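Local coordinates for major capsid protein (Faustovirus, PDB 5J7O) that builds trimeric double jelly-roll capsomers that probably tile the shell around the double-stranded DNA genome of this large virus, at residues S490-V495 and S500-Q505; S140-T145 and T151-S156; L8-G13 and M20-L25. All blocks are in the same frame, centred on the assembly; numbering follows the deposited sequence.

Contact 1: S490-V495 and S500-Q505; sequences SIDDTV and STTFKQ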
ATOM      1  N   SER B 490       0.108   1.621 -51.755  1.00 44.38           N
ATOM      2  CA  SER B 490      -0.274   1.899 -53.134  1.00 45.63           C
ATOM      3  C   SER B 490       0.012   0.677 -53.998  1.00 45.24           C
ATOM      4  O   SER B 490       1.133   0.159 -53.996  1.00 44.17           O
ATOM      5  CB  SER B 490       0.484   3.114 -53.669  1.00 45.55           C
ATOM      6  OG  SER B 490       0.525   3.105 -55.085  1.00 47.99           O
ATOM      7  N   ILE B 491      -1.002   0.220 -54.733  1.00 46.76           N
ATOM      8  CA  ILE B 491      -0.876  -0.966 -55.574  1.00 48.12           C
ATOM      9  C   ILE B 491      -0.655  -0.609 -57.040  1.00 52.10           C
ATOM     10  O   ILE B 491      -0.645  -1.499 -57.894  1.00 54.52           O
ATOM     11  CB  ILE B 491      -2.096  -1.889 -55.424  1.00 45.05           C
ATOM     12  CG1 ILE B 491      -3.357  -1.185 -55.926  1.00 44.10           C
ATOM     13  CG2 ILE B 491      -2.254  -2.335 -53.978  1.00 42.22           C
ATOM     14  CD1 ILE B 491      -4.431  -2.133 -56.412  1.00 44.23           C
ATOM     15  N   ASP B 492      -0.483   0.673 -57.353  1.00 53.62           N
ATOM     16  CA  ASP B 492      -0.240   1.118 -58.722  1.00 54.66           C
ATOM     17  C   ASP B 492       0.789   2.237 -58.662  1.00 53.67           C
ATOM     18  O   ASP B 492       0.508   3.313 -58.125  1.00 50.71           O
ATOM     19  CB  ASP B 492      -1.532   1.590 -59.392  1.00 55.95           C
ATOM     20  CG  ASP B 492      -1.397   1.727 -60.898  1.00 56.97           C
ATOM     21  OD1 ASP B 492      -0.255   1.766 -61.401  1.00 56.98           O
ATOM     22  OD2 ASP B 492      -2.441   1.801 -61.581  1.00 58.15           O
ATOM     23  N   ASP B 493       1.976   1.985 -59.207  1.00 54.12           N
ATOM     24  CA  ASP B 493       3.090   2.917 -59.106  1.00 55.44           C
ATOM     25  C   ASP B 493       3.088   3.988 -60.189  1.00 54.27           C
ATOM     26  O   ASP B 493       4.017   4.802 -60.232  1.00 54.90           O
ATOM     27  CB  ASP B 493       4.416   2.152 -59.141  1.00 57.74           C
ATOM     28  CG  ASP B 493       4.799   1.592 -57.783  1.00 58.84           C
ATOM     29  OD1 ASP B 493       4.400   2.189 -56.761  1.00 59.85           O
ATOM     30  OD2 ASP B 493       5.501   0.560 -57.738  1.00 58.78           O
ATOM     31  N   THR B 494       2.079   4.016 -61.059  1.00 53.15           N
ATOM     32  CA  THR B 494       1.987   5.040 -62.091  1.00 53.53           C
ATOM     33  C   THR B 494       0.966   6.122 -61.769  1.00 51.76           C
ATOM     34  O   THR B 494       0.883   7.112 -62.505  1.00 51.90           O
ATOM     35  CB  THR B 494       1.639   4.408 -63.445  1.00 55.05           C
ATOM     36  OG1 THR B 494       0.246   4.073 -63.477  1.00 56.09           O
ATOM     37  CG2 THR B 494       2.460   3.148 -63.672  1.00 55.56           C
ATOM     38  N   VAL B 495       0.193   5.964 -60.697  1.00 48.98           N
ATOM     39  CA  VAL B 495      -0.805   6.941 -60.283  1.00 49.35           C
ATOM     40  C   VAL B 495      -0.490   7.376 -58.857  1.00 47.98           C
ATOM     41  O   VAL B 495      -0.100   6.555 -58.019  1.00 47.46           O
ATOM     42  CB  VAL B 495      -2.236   6.370 -60.391  1.00 50.31           C
ATOM     43  CG1 VAL B 495      -2.361   5.070 -59.612  1.00 48.53           C
ATOM     44  CG2 VAL B 495      -3.265   7.389 -59.916  1.00 51.61           C
ATOM     45  N   SER B 500      -6.763   8.343 -54.465  1.00 45.18           N
ATOM     46  CA  SER B 500      -6.955   7.266 -55.425  1.00 45.64           C
ATOM     47  C   SER B 500      -7.382   5.995 -54.704  1.00 44.10           C
ATOM     48  O   SER B 500      -6.953   5.725 -53.580  1.00 43.17           O
ATOM     49  CB  SER B 500      -5.673   7.000 -56.228  1.00 46.40           C
ATOM     50  OG  SER B 500      -5.818   5.869 -57.069  1.00 46.24           O
ATOM     51  N   THR B 501      -8.237   5.213 -55.368  1.00 43.21           N
ATOM     52  CA  THR B 501      -8.646   3.926 -54.821  1.00 42.83           C
ATOM     53  C   THR B 501      -7.538   2.886 -54.884  1.00 42.48           C
ATOM     54  O   THR B 501      -7.698   1.804 -54.310  1.00 40.72           O
ATOM     55  CB  THR B 501      -9.887   3.402 -55.550  1.00 43.77           C
ATOM     56  OG1 THR B 501      -9.624   3.320 -56.956  1.00 44.81           O
ATOM     57  CG2 THR B 501     -11.077   4.320 -55.308  1.00 44.11           C
ATOM     58  N   THR B 502      -6.431   3.174 -55.572  1.00 42.89           N
ATOM     59  CA  THR B 502      -5.247   2.328 -55.507  1.00 42.54           C
ATOM     60  C   THR B 502      -4.482   2.503 -54.201  1.00 41.51           C
ATOM     61  O   THR B 502      -3.573   1.713 -53.921  1.00 42.45           O
ATOM     62  CB  THR B 502      -4.319   2.624 -56.689  1.00 42.27           C
ATOM     63  OG1 THR B 502      -3.841   3.971 -56.595  1.00 42.25           O
ATOM     64  CG2 THR B 502      -5.063   2.451 -58.006  1.00 42.41           C
ATOM     65  N   PHE B 503      -4.836   3.513 -53.405  1.00 40.55           N
ATOM     66  CA  PHE B 503      -4.223   3.774 -52.103  1.00 41.44           C
ATOM     67  C   PHE B 503      -5.051   3.043 -51.049  1.00 41.68           C
ATOM     68  O   PHE B 503      -5.947   3.601 -50.412  1.00 42.81           O
ATOM     69  CB  PHE B 503      -4.158   5.275 -51.848  1.00 42.13           C
ATOM     70  CG  PHE B 503      -3.197   5.679 -50.769  1.00 34.23           C
ATOM     71  CD1 PHE B 503      -2.281   4.780 -50.248  1.00 33.83           C
ATOM     72  CD2 PHE B 503      -3.221   6.970 -50.268  1.00 34.23           C
ATOM     73  CE1 PHE B 503      -1.406   5.167 -49.249  1.00 41.21           C
ATOM     74  CE2 PHE B 503      -2.354   7.359 -49.268  1.00 38.16           C
ATOM     75  CZ  PHE B 503      -1.445   6.459 -48.758  1.00 38.46           C
ATOM     76  N   LYS B 504      -4.737   1.763 -50.865  1.00 40.34           N
ATOM     77  CA  LYS B 504      -5.563   0.900 -50.035  1.00 39.13           C
ATOM     78  C   LYS B 504      -5.377   1.213 -48.554  1.00 36.20           C
ATOM     79  O   LYS B 504      -4.337   1.720 -48.126  1.00 35.75           O
ATOM     80  CB  LYS B 504      -5.231  -0.567 -50.300  1.00 39.20           C
ATOM     81  CG  LYS B 504      -5.285  -0.968 -51.766  1.00 41.01           C
ATOM     82  CD  LYS B 504      -6.655  -0.713 -52.368  1.00 41.34           C
ATOM     83  CE  LYS B 504      -6.723  -1.235 -53.793  1.00 42.77           C
ATOM     84  NZ  LYS B 504      -8.061  -1.025 -54.413  1.00 44.15           N
ATOM     85  N   GLN B 505      -6.406   0.892 -47.771  1.00 35.52           N
ATOM     86  CA  GLN B 505      -6.404   1.099 -46.331  1.00 36.17           C
ATOM     87  C   GLN B 505      -6.538  -0.233 -45.607  1.00 36.12           C
ATOM     88  O   GLN B 505      -7.220  -1.150 -46.076  1.00 38.40           O
ATOM     89  CB  GLN B 505      -7.548   2.019 -45.892  1.00 36.38           C
ATOM     90  CG  GLN B 505      -7.598   3.350 -46.606  1.00 38.84           C
ATOM     91  CD  GLN B 505      -8.838   4.147 -46.256  1.00 41.77           C
ATOM     92  OE1 GLN B 505      -9.061   4.494 -45.096  1.00 42.94           O
ATOM     93  NE2 GLN B 505      -9.658   4.434 -47.260  1.00 44.05           N
TER

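Contact 2: S140-T145 and T151-S156; sequences SATENT and TLYTQS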
ATOM      1  N   SER B 140     -18.432 -17.842 -40.676  1.00 37.96           N
ATOM      2  CA  SER B 140     -19.704 -17.402 -41.228  1.00 36.01           C
ATOM      3  C   SER B 140     -19.525 -15.984 -41.749  1.00 34.80           C
ATOM      4  O   SER B 140     -18.470 -15.368 -41.580  1.00 34.56           O
ATOM      5  CB  SER B 140     -20.829 -17.467 -40.188  1.00 35.60           C
ATOM      6  OG  SER B 140     -20.501 -16.727 -39.024  1.00 36.22           O
ATOM      7  N   ALA B 141     -20.571 -15.456 -42.380  1.00 34.72           N
ATOM      8  CA  ALA B 141     -20.474 -14.138 -42.988  1.00 37.10           C
ATOM      9  C   ALA B 141     -21.845 -13.483 -43.054  1.00 39.32           C
ATOM     10  O   ALA B 141     -22.882 -14.145 -42.967  1.00 39.83           O
ATOM     11  CB  ALA B 141     -19.858 -14.214 -44.389  1.00 37.56           C
ATOM     12  N   THR B 142     -21.832 -12.161 -43.216  1.00 41.44           N
ATOM     13  CA  THR B 142     -23.041 -11.371 -43.425  1.00 43.47           C
ATOM     14  C   THR B 142     -22.834 -10.503 -44.658  1.00 45.49           C
ATOM     15  O   THR B 142     -21.971  -9.618 -44.661  1.00 45.88           O
ATOM     16  CB  THR B 142     -23.370 -10.504 -42.207  1.00 41.39           C
ATOM     17  OG1 THR B 142     -23.786 -11.338 -41.118  1.00 40.87           O
ATOM     18  CG2 THR B 142     -24.486  -9.518 -42.542  1.00 40.88           C
ATOM     19  N   GLU B 143     -23.615 -10.760 -45.703  1.00 48.32           N
ATOM     20  CA  GLU B 143     -23.542  -9.947 -46.904  1.00 48.86           C
ATOM     21  C   GLU B 143     -24.173  -8.579 -46.664  1.00 47.99           C
ATOM     22  O   GLU B 143     -24.975  -8.384 -45.746  1.00 48.48           O
ATOM     23  CB  GLU B 143     -24.247 -10.639 -48.071  1.00 51.37           C
ATOM     24  CG  GLU B 143     -23.616 -11.946 -48.518  1.00 52.62           C
ATOM     25  CD  GLU B 143     -24.395 -12.602 -49.643  1.00 55.33           C
ATOM     26  OE1 GLU B 143     -25.468 -12.076 -50.009  1.00 58.15           O
ATOM     27  OE2 GLU B 143     -23.936 -13.641 -50.164  1.00 54.85           O
ATOM     28  N   ASN B 144     -23.797  -7.620 -47.511  1.00 47.55           N
ATOM     29  CA  ASN B 144     -24.404  -6.286 -47.468  1.00 46.32           C
ATOM     30  C   ASN B 144     -24.165  -5.639 -48.837  1.00 45.33           C
ATOM     31  O   ASN B 144     -23.181  -4.925 -49.030  1.00 42.72           O
ATOM     32  CB  ASN B 144     -23.841  -5.438 -46.344  1.00 45.70           C
ATOM     33  CG  ASN B 144     -24.661  -4.185 -46.089  1.00 46.01           C
ATOM     34  OD1 ASN B 144     -25.162  -3.552 -47.019  1.00 48.61           O
ATOM     35  ND2 ASN B 144     -24.804  -3.824 -44.819  1.00 43.50           N
ATOM     36  N   THR B 145     -25.086  -5.895 -49.769  1.00 48.09           N
ATOM     37  CA  THR B 145     -24.956  -5.353 -51.116  1.00 52.36           C
ATOM     38  C   THR B 145     -25.194  -3.849 -51.166  1.00 57.31           C
ATOM     39  O   THR B 145     -24.737  -3.194 -52.108  1.00 58.32           O
ATOM     40  CB  THR B 145     -25.923  -6.059 -52.066  1.00 51.85           C
ATOM     41  OG1 THR B 145     -27.269  -5.857 -51.617  1.00 52.67           O
ATOM     42  CG2 THR B 145     -25.629  -7.549 -52.115  1.00 50.63           C
ATOM     43  N   THR B 151     -18.845  -8.790 -44.267  1.00 41.34           N
ATOM     44  CA  THR B 151     -18.433  -8.970 -42.880  1.00 39.60           C
ATOM     45  C   THR B 151     -18.219 -10.454 -42.615  1.00 38.55           C
ATOM     46  O   THR B 151     -19.160 -11.248 -42.714  1.00 39.51           O
ATOM     47  CB  THR B 151     -19.473  -8.394 -41.919  1.00 39.25           C
ATOM     48  OG1 THR B 151     -19.683  -7.008 -42.219  1.00 38.75           O
ATOM     49  CG2 THR B 151     -18.994  -8.524 -40.483  1.00 40.87           C
ATOM     50  N   LEU B 152     -16.987 -10.821 -42.271  1.00 37.06           N
ATOM     51  CA  LEU B 152     -16.583 -12.213 -42.111  1.00 38.11           C
ATOM     52  C   LEU B 152     -16.253 -12.478 -40.647  1.00 36.82           C
ATOM     53  O   LEU B 152     -15.379 -11.818 -40.075  1.00 36.50           O
ATOM     54  CB  LEU B 152     -15.380 -12.533 -42.998  1.00 40.48           C
ATOM     55  CG  LEU B 152     -14.969 -14.002 -43.104  1.00 42.55           C
ATOM     56  CD1 LEU B 152     -15.950 -14.773 -43.973  1.00 41.79           C
ATOM     57  CD2 LEU B 152     -13.551 -14.124 -43.641  1.00 44.41           C
ATOM     58  N   TYR B 153     -16.943 -13.448 -40.051  1.00 35.92           N
ATOM     59  CA  TYR B 153     -16.744 -13.832 -38.661  1.00 36.11           C
ATOM     60  C   TYR B 153     -15.996 -15.157 -38.610  1.00 35.00           C
ATOM     61  O   TYR B 153     -16.433 -16.144 -39.209  1.00 33.76           O
ATOM     62  CB  TYR B 153     -18.081 -13.963 -37.926  1.00 35.07           C
ATOM     63  CG  TYR B 153     -19.004 -12.771 -38.062  1.00 35.96           C
ATOM     64  CD1 TYR B 153     -19.855 -12.650 -39.153  1.00 36.88           C
ATOM     65  CD2 TYR B 153     -19.037 -11.779 -37.091  1.00 34.84           C
ATOM     66  CE1 TYR B 153     -20.706 -11.567 -39.279  1.00 37.67           C
ATOM     67  CE2 TYR B 153     -19.885 -10.693 -37.208  1.00 35.62           C
ATOM     68  CZ  TYR B 153     -20.718 -10.593 -38.303  1.00 36.78           C
ATOM     69  OH  TYR B 153     -21.563  -9.513 -38.424  1.00 35.95           O
ATOM     70  N   THR B 154     -14.879 -15.182 -37.886  1.00 35.41           N
ATOM     71  CA  THR B 154     -14.092 -16.396 -37.717  1.00 38.19           C
ATOM     72  C   THR B 154     -13.775 -16.586 -36.242  1.00 36.34           C
ATOM     73  O   THR B 154     -13.343 -15.646 -35.569  1.00 38.18           O
ATOM     74  CB  THR B 154     -12.791 -16.345 -38.528  1.00 40.52           C
ATOM     75  OG1 THR B 154     -13.080 -15.967 -39.879  1.00 44.02           O
ATOM     76  CG2 THR B 154     -12.108 -17.708 -38.524  1.00 41.88           C
ATOM     77  N   GLN B 155     -13.996 -17.801 -35.746  1.00 35.56           N
ATOM     78  CA  GLN B 155     -13.656 -18.167 -34.379  1.00 36.56           C
ATOM     79  C   GLN B 155     -12.858 -19.462 -34.387  1.00 39.46           C
ATOM     80  O   GLN B 155     -13.170 -20.388 -35.143  1.00 39.00           O
ATOM     81  CB  GLN B 155     -14.909 -18.319 -33.507  1.00 32.57           C
ATOM     82  CG  GLN B 155     -15.602 -17.004 -33.187  1.00 31.22           C
ATOM     83  CD  GLN B 155     -16.802 -17.181 -32.279  1.00 31.80           C
ATOM     84  OE1 GLN B 155     -17.813 -17.763 -32.672  1.00 31.88           O
ATOM     85  NE2 GLN B 155     -16.695 -16.682 -31.052  1.00 31.35           N
ATOM     86  N   SER B 156     -11.828 -19.519 -33.549  1.00 41.25           N
ATOM     87  CA  SER B 156     -10.966 -20.688 -33.467  1.00 42.63           C
ATOM     88  C   SER B 156     -10.362 -20.756 -32.071  1.00 40.78           C
ATOM     89  O   SER B 156     -10.623 -19.905 -31.215  1.00 40.40           O
ATOM     90  CB  SER B 156      -9.877 -20.647 -34.545  1.00 41.37           C
ATOM     91  OG  SER B 156      -9.076 -19.485 -34.420  1.00 41.27           O
TER
HETATM   92  O   HOH W   1     -18.659 -17.968 -37.820  1.00 34.41           O
HETATM   93  O   HOH W   2     -21.458  -6.948 -44.085  1.00 35.30           O
HETATM   94  O   HOH W   3     -24.378 -10.368 -38.989  1.00 41.98           O

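Contact 3: L8-G13 and M20-L25; sequences LIANDG and MANDLL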
ATOM      1  N   LEU B   8      16.512  27.029  29.411  1.00 61.39           N
ATOM      2  CA  LEU B   8      15.235  26.538  29.907  1.00 63.59           C
ATOM      3  C   LEU B   8      14.565  27.611  30.765  1.00 67.90           C
ATOM      4  O   LEU B   8      15.221  28.493  31.326  1.00 69.37           O
ATOM      5  CB  LEU B   8      15.441  25.248  30.704  1.00 62.25           C
ATOM      6  CG  LEU B   8      14.236  24.358  31.013  1.00 60.05           C
ATOM      7  CD1 LEU B   8      13.472  24.012  29.746  1.00 59.60           C
ATOM      8  CD2 LEU B   8      14.696  23.092  31.720  1.00 57.95           C
ATOM      9  N   ILE B   9      13.237  27.534  30.861  1.00 70.70           N
ATOM     10  CA  ILE B   9      12.466  28.611  31.477  1.00 73.62           C
ATOM     11  C   ILE B   9      11.719  28.122  32.714  1.00 78.24           C
ATOM     12  O   ILE B   9      11.893  28.672  33.808  1.00 80.76           O
ATOM     13  CB  ILE B   9      11.500  29.239  30.457  1.00 72.22           C
ATOM     14  CG1 ILE B   9      12.294  29.905  29.331  1.00 72.24           C
ATOM     15  CG2 ILE B   9      10.592  30.240  31.139  1.00 72.29           C
ATOM     16  CD1 ILE B   9      11.462  30.783  28.423  1.00 72.58           C
ATOM     17  N   ALA B  10      10.848  27.125  32.533  1.00 80.08           N
ATOM     18  CA  ALA B  10      10.218  26.370  33.616  1.00 82.35           C
ATOM     19  C   ALA B  10       9.100  27.109  34.351  1.00 84.83           C
ATOM     20  O   ALA B  10       8.126  26.477  34.775  1.00 85.16           O
ATOM     21  CB  ALA B  10      11.269  25.911  34.633  1.00 82.30           C
ATOM     22  N   ASN B  11       9.210  28.424  34.525  1.00 86.28           N
ATOM     23  CA  ASN B  11       8.275  29.158  35.378  1.00 88.30           C
ATOM     24  C   ASN B  11       7.771  30.425  34.691  1.00 88.28           C
ATOM     25  O   ASN B  11       7.793  31.518  35.260  1.00 89.19           O
ATOM     26  CB  ASN B  11       8.918  29.500  36.720  1.00 91.61           C
ATOM     27  CG  ASN B  11      10.218  30.272  36.571  1.00 94.18           C
ATOM     28  OD1 ASN B  11      10.629  30.614  35.462  1.00 95.27           O
ATOM     29  ND2 ASN B  11      10.866  30.557  37.694  1.00 94.71           N
ATOM     30  N   ASP B  12       7.280  30.293  33.461  1.00 88.78           N
ATOM     31  CA  ASP B  12       6.754  31.437  32.716  1.00 87.98           C
ATOM     32  C   ASP B  12       5.230  31.410  32.785  1.00 82.54           C
ATOM     33  O   ASP B  12       4.559  30.808  31.944  1.00 81.50           O
ATOM     34  CB  ASP B  12       7.250  31.431  31.276  1.00 93.23           C
ATOM     35  CG  ASP B  12       6.754  32.625  30.486  1.00 99.27           C
ATOM     36  OD1 ASP B  12       5.912  32.437  29.583  1.00 98.62           O
ATOM     37  OD2 ASP B  12       7.201  33.755  30.777  1.00103.41           O
ATOM     38  N   GLY B  13       4.683  32.070  33.804  1.00 78.38           N
ATOM     39  CA  GLY B  13       3.260  32.328  33.868  1.00 76.10           C
ATOM     40  C   GLY B  13       2.436  31.168  34.394  1.00 70.89           C
ATOM     41  O   GLY B  13       2.939  30.128  34.825  1.00 71.63           O
ATOM     42  N   MET B  20       4.035  22.147  34.161  1.00 48.73           N
ATOM     43  CA  MET B  20       5.275  21.662  34.749  1.00 47.04           C
ATOM     44  C   MET B  20       5.342  21.809  36.260  1.00 46.57           C
ATOM     45  O   MET B  20       6.002  20.991  36.907  1.00 46.94           O
ATOM     46  CB  MET B  20       6.478  22.381  34.120  1.00 46.54           C
ATOM     47  CG  MET B  20       6.659  22.064  32.647  1.00 47.44           C
ATOM     48  SD  MET B  20       7.948  23.037  31.851  1.00 48.53           S
ATOM     49  CE  MET B  20       7.283  24.684  32.051  1.00 48.45           C
ATOM     50  N   ALA B  21       4.681  22.815  36.835  1.00 46.25           N
ATOM     51  CA  ALA B  21       4.620  23.011  38.284  1.00 48.13           C
ATOM     52  C   ALA B  21       6.017  22.996  38.902  1.00 50.68           C
ATOM     53  O   ALA B  21       6.309  22.239  39.830  1.00 51.50           O
ATOM     54  CB  ALA B  21       3.718  21.964  38.939  1.00 46.97           C
ATOM     55  N   ASN B  22       6.891  23.854  38.373  1.00 51.03           N
ATOM     56  CA  ASN B  22       8.286  23.833  38.796  1.00 49.66           C
ATOM     57  C   ASN B  22       8.498  24.529  40.134  1.00 49.34           C
ATOM     58  O   ASN B  22       9.404  24.150  40.883  1.00 47.59           O
ATOM     59  CB  ASN B  22       9.173  24.469  37.724  1.00 47.29           C
ATOM     60  CG  ASN B  22      10.643  24.172  37.940  1.00 43.81           C
ATOM     61  OD1 ASN B  22      11.062  23.015  37.918  1.00 41.32           O
ATOM     62  ND2 ASN B  22      11.436  25.217  38.141  1.00 43.88           N
ATOM     63  N   ASP B  23       7.689  25.542  40.452  1.00 51.30           N
ATOM     64  CA  ASP B  23       7.775  26.145  41.778  1.00 52.38           C
ATOM     65  C   ASP B  23       7.299  25.181  42.854  1.00 52.59           C
ATOM     66  O   ASP B  23       7.814  25.203  43.977  1.00 56.16           O
ATOM     67  CB  ASP B  23       6.968  27.443  41.828  1.00 55.48           C
ATOM     68  CG  ASP B  23       7.615  28.562  41.034  1.00 59.90           C
ATOM     69  OD1 ASP B  23       8.652  29.090  41.490  1.00 60.99           O
ATOM     70  OD2 ASP B  23       7.086  28.917  39.961  1.00 63.25           O
ATOM     71  N   LEU B  24       6.326  24.326  42.530  1.00 49.33           N
ATOM     72  CA  LEU B  24       5.894  23.300  43.473  1.00 50.42           C
ATOM     73  C   LEU B  24       6.962  22.229  43.648  1.00 49.36           C
ATOM     74  O   LEU B  24       7.257  21.813  44.775  1.00 50.82           O
ATOM     75  CB  LEU B  24       4.579  22.679  43.002  1.00 51.68           C
ATOM     76  CG  LEU B  24       4.109  21.407  43.712  1.00 40.45           C
ATOM     77  CD1 LEU B  24       3.899  21.659  45.197  1.00 41.28           C
ATOM     78  CD2 LEU B  24       2.835  20.879  43.066  1.00 40.66           C
ATOM     79  N   LEU B  25       7.554  21.768  42.542  1.00 47.68           N
ATOM     80  CA  LEU B  25       8.557  20.711  42.619  1.00 46.32           C
ATOM     81  C   LEU B  25       9.789  21.168  43.392  1.00 47.02           C
ATOM     82  O   LEU B  25      10.350  20.404  44.186  1.00 47.95           O
ATOM     83  CB  LEU B  25       8.946  20.252  41.214  1.00 45.22           C
ATOM     84  CG  LEU B  25       9.965  19.114  41.129  1.00 45.07           C
ATOM     85  CD1 LEU B  25       9.421  17.858  41.793  1.00 44.21           C
ATOM     86  CD2 LEU B  25      10.338  18.845  39.681  1.00 44.42           C
TER

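Contact 1: S490-V495 and S500-Q505
Ile491 and Thr502 meet where the antiparallel strands 473-490 and 503-521 run out into the loop that joins them. The backbone supplies one hydrogen bond, Ile491 N to Thr502 O at 3.1 Å. One residue nearer the sheet, Ser490 and Phe503 form a non-hydrogen-bonded pair with both side chains on the same face. Here Ser490 CA adds a CA-H...O contact of 3.4 Å to Thr502 O, giving that carbonyl a second partner.

The side chain of Ile491 is set by an uncommon first torsion: CG1 sits between the backbone N and the carbonyl carbon (chi1 64°), over Thr502 O. The extended second torsion then carries CD1 to Lys504 CE, 3.6 Å away. A branched hydrocarbon suits this place because it lies across the methylene chain of the lysine, whose bend at chi2 turns it back beside the turn. Lys504 NZ ends 2.9 Å from Thr501 O, to which it donates.

Thr502 fills the middle of the loop. Its OG1 hydrogen-bonds Ser500 OG at 2.8 Å, within the type I turn from Ser500 to Phe503. Threonine suits the place because its hydroxyl bonds Ser500 while its CG2 methyl packs on Asp492 CB at 3.9 Å; Val495 CG1 also lies 3.5 Å from Thr502 OG1. Asp492 shapes the other arm as an Asx turn: OD1 accepts from Thr494 N, met from above the carboxylate plane.

Strands 473-490 and 503-521 lie at one border of a mixed sheet, 503-521 running parallel to strand 364-375, and Lys504 NZ also bonds Leu364 O. The salt bridge of this lysine is made between subunits, to Asp493 of the third, while Asp493 here pairs with Lys504 of the second, so this loop and the start of strand 503-521 help to tie the trimer together.

Contact 2: S140-T145 and T151-S156
Ser140 and Tyr153 are paired by two short backbone bonds in a beta hairpin, where segments 140-142 and 151-156 of strands 138-142 and 149-158 run antiparallel, their axes at 157° and 4.7 Å apart at the closest. Thr142 and Thr151 make a second hydrogen-bonded pair, with Ala141 and Leu152 as the non-hydrogen-bonded pair between them. The hairpin belongs to a mixed sheet, where strand 341-351 flanks 149-158 on its other edge.

On the face shared by Ser140, Thr142, Thr151 and Tyr153, the tyrosine ring reaches farthest along the partner strand. It leans over that strand (chi1 -51°), and its edge, not its face, meets the partner: CE1 lies 3.6 Å from Thr142 OG1, and CD1 is 3.9 Å from Ser140 O. A long, flat side chain suits this place, since it runs alongside Ser140 to Thr142 while Leu254 of the third subunit packs on it too. Ser140 OG is small enough to sit beside Tyr153 CB, and it is bonded by the backbone N atoms of Ile126 and Gly127.

The opposite face is apolar and slight. Leu152 swings CD1 across to 4.0 Å from Ala141 CB, a small methyl that takes the tip of the leucine without needing more room. At the loop end, a water bridges the two strands: it donates to Thr142 O at 2.8 Å and accepts from Thr151 OG1 at 2.6 Å.

Contact 3: L8-G13 and M20-L25
Met20 reaches across to Ala10 with the end of its side chain, and this van der Waals touch leads the contact. CG stands beside the backbone N, the next torsion is extended (chi2 174°), and a bend about the SD bond (chi3 -62°) brings CE in toward the loop. There CE lies 3.4 Å from Ala10 O and 3.7 Å from Ala10 CA. Methionine suits the site because its unbranched, flexible chain can fit a methyl group against a bare backbone. Ala10 has a positive phi, and its small side chain adds little bulk to the bend. Its CB packs against Asn22, with the two CB atoms 4.0 Å apart.

Further carbon-to-oxygen approaches complete the fit. Asn22 CB comes to the same Ala10 O at 3.7 Å, so that carbonyl is flanked by carbons of both Met20 and Asn22. On the exposed side, Asp23 OD2 comes within 3.8 Å of Asn11 CB. No hydrogen bond joins the two segments, so their fit rests on shape.

Backbone hydrogen bonds stay within each segment. In the helix, Ala21 occupies the N-cap position, and Leu25 N donates to Ala21 O at 3.0 Å as the first turn closes. The acid of Asp23 in that turn is a charge that would suit the positive end of a helix dipole.

The short helix 13-19 connects the two segments, so the contact folds the N-terminal tail back on the start of helix 22-38. His55 bonds Ala21 O on the same chain, and both other subunits close in: Phe66 and Ala68 of the third pack on Met20 and Ala10, while Ser587 of the second donates its backbone N to Asp12 OD1 beside helix 13-19.

Contacts 1 and 2 belong to one mixed sheet, their centres about 26 Å apart without touching: contact 1 closes a connection at the border strands, and contact 2 is a hairpin farther across. Contact 3 lies remote, its centre about 91 Å from that of contact 2 and on the opposite side of the chain's centre. The chemistry follows position. Contact 2 relies on regular strand pairing, contact 1 on a single backbone bond plus hydroxyls and the methylenes of a lysine, and contact 3 on van der Waals contacts, with no hydrogen bond between its segments. Contacts 1 and 2 are partly buried; contact 3 is mostly buried, with Asn11 and Asp23 exposed. All three touch the third subunit.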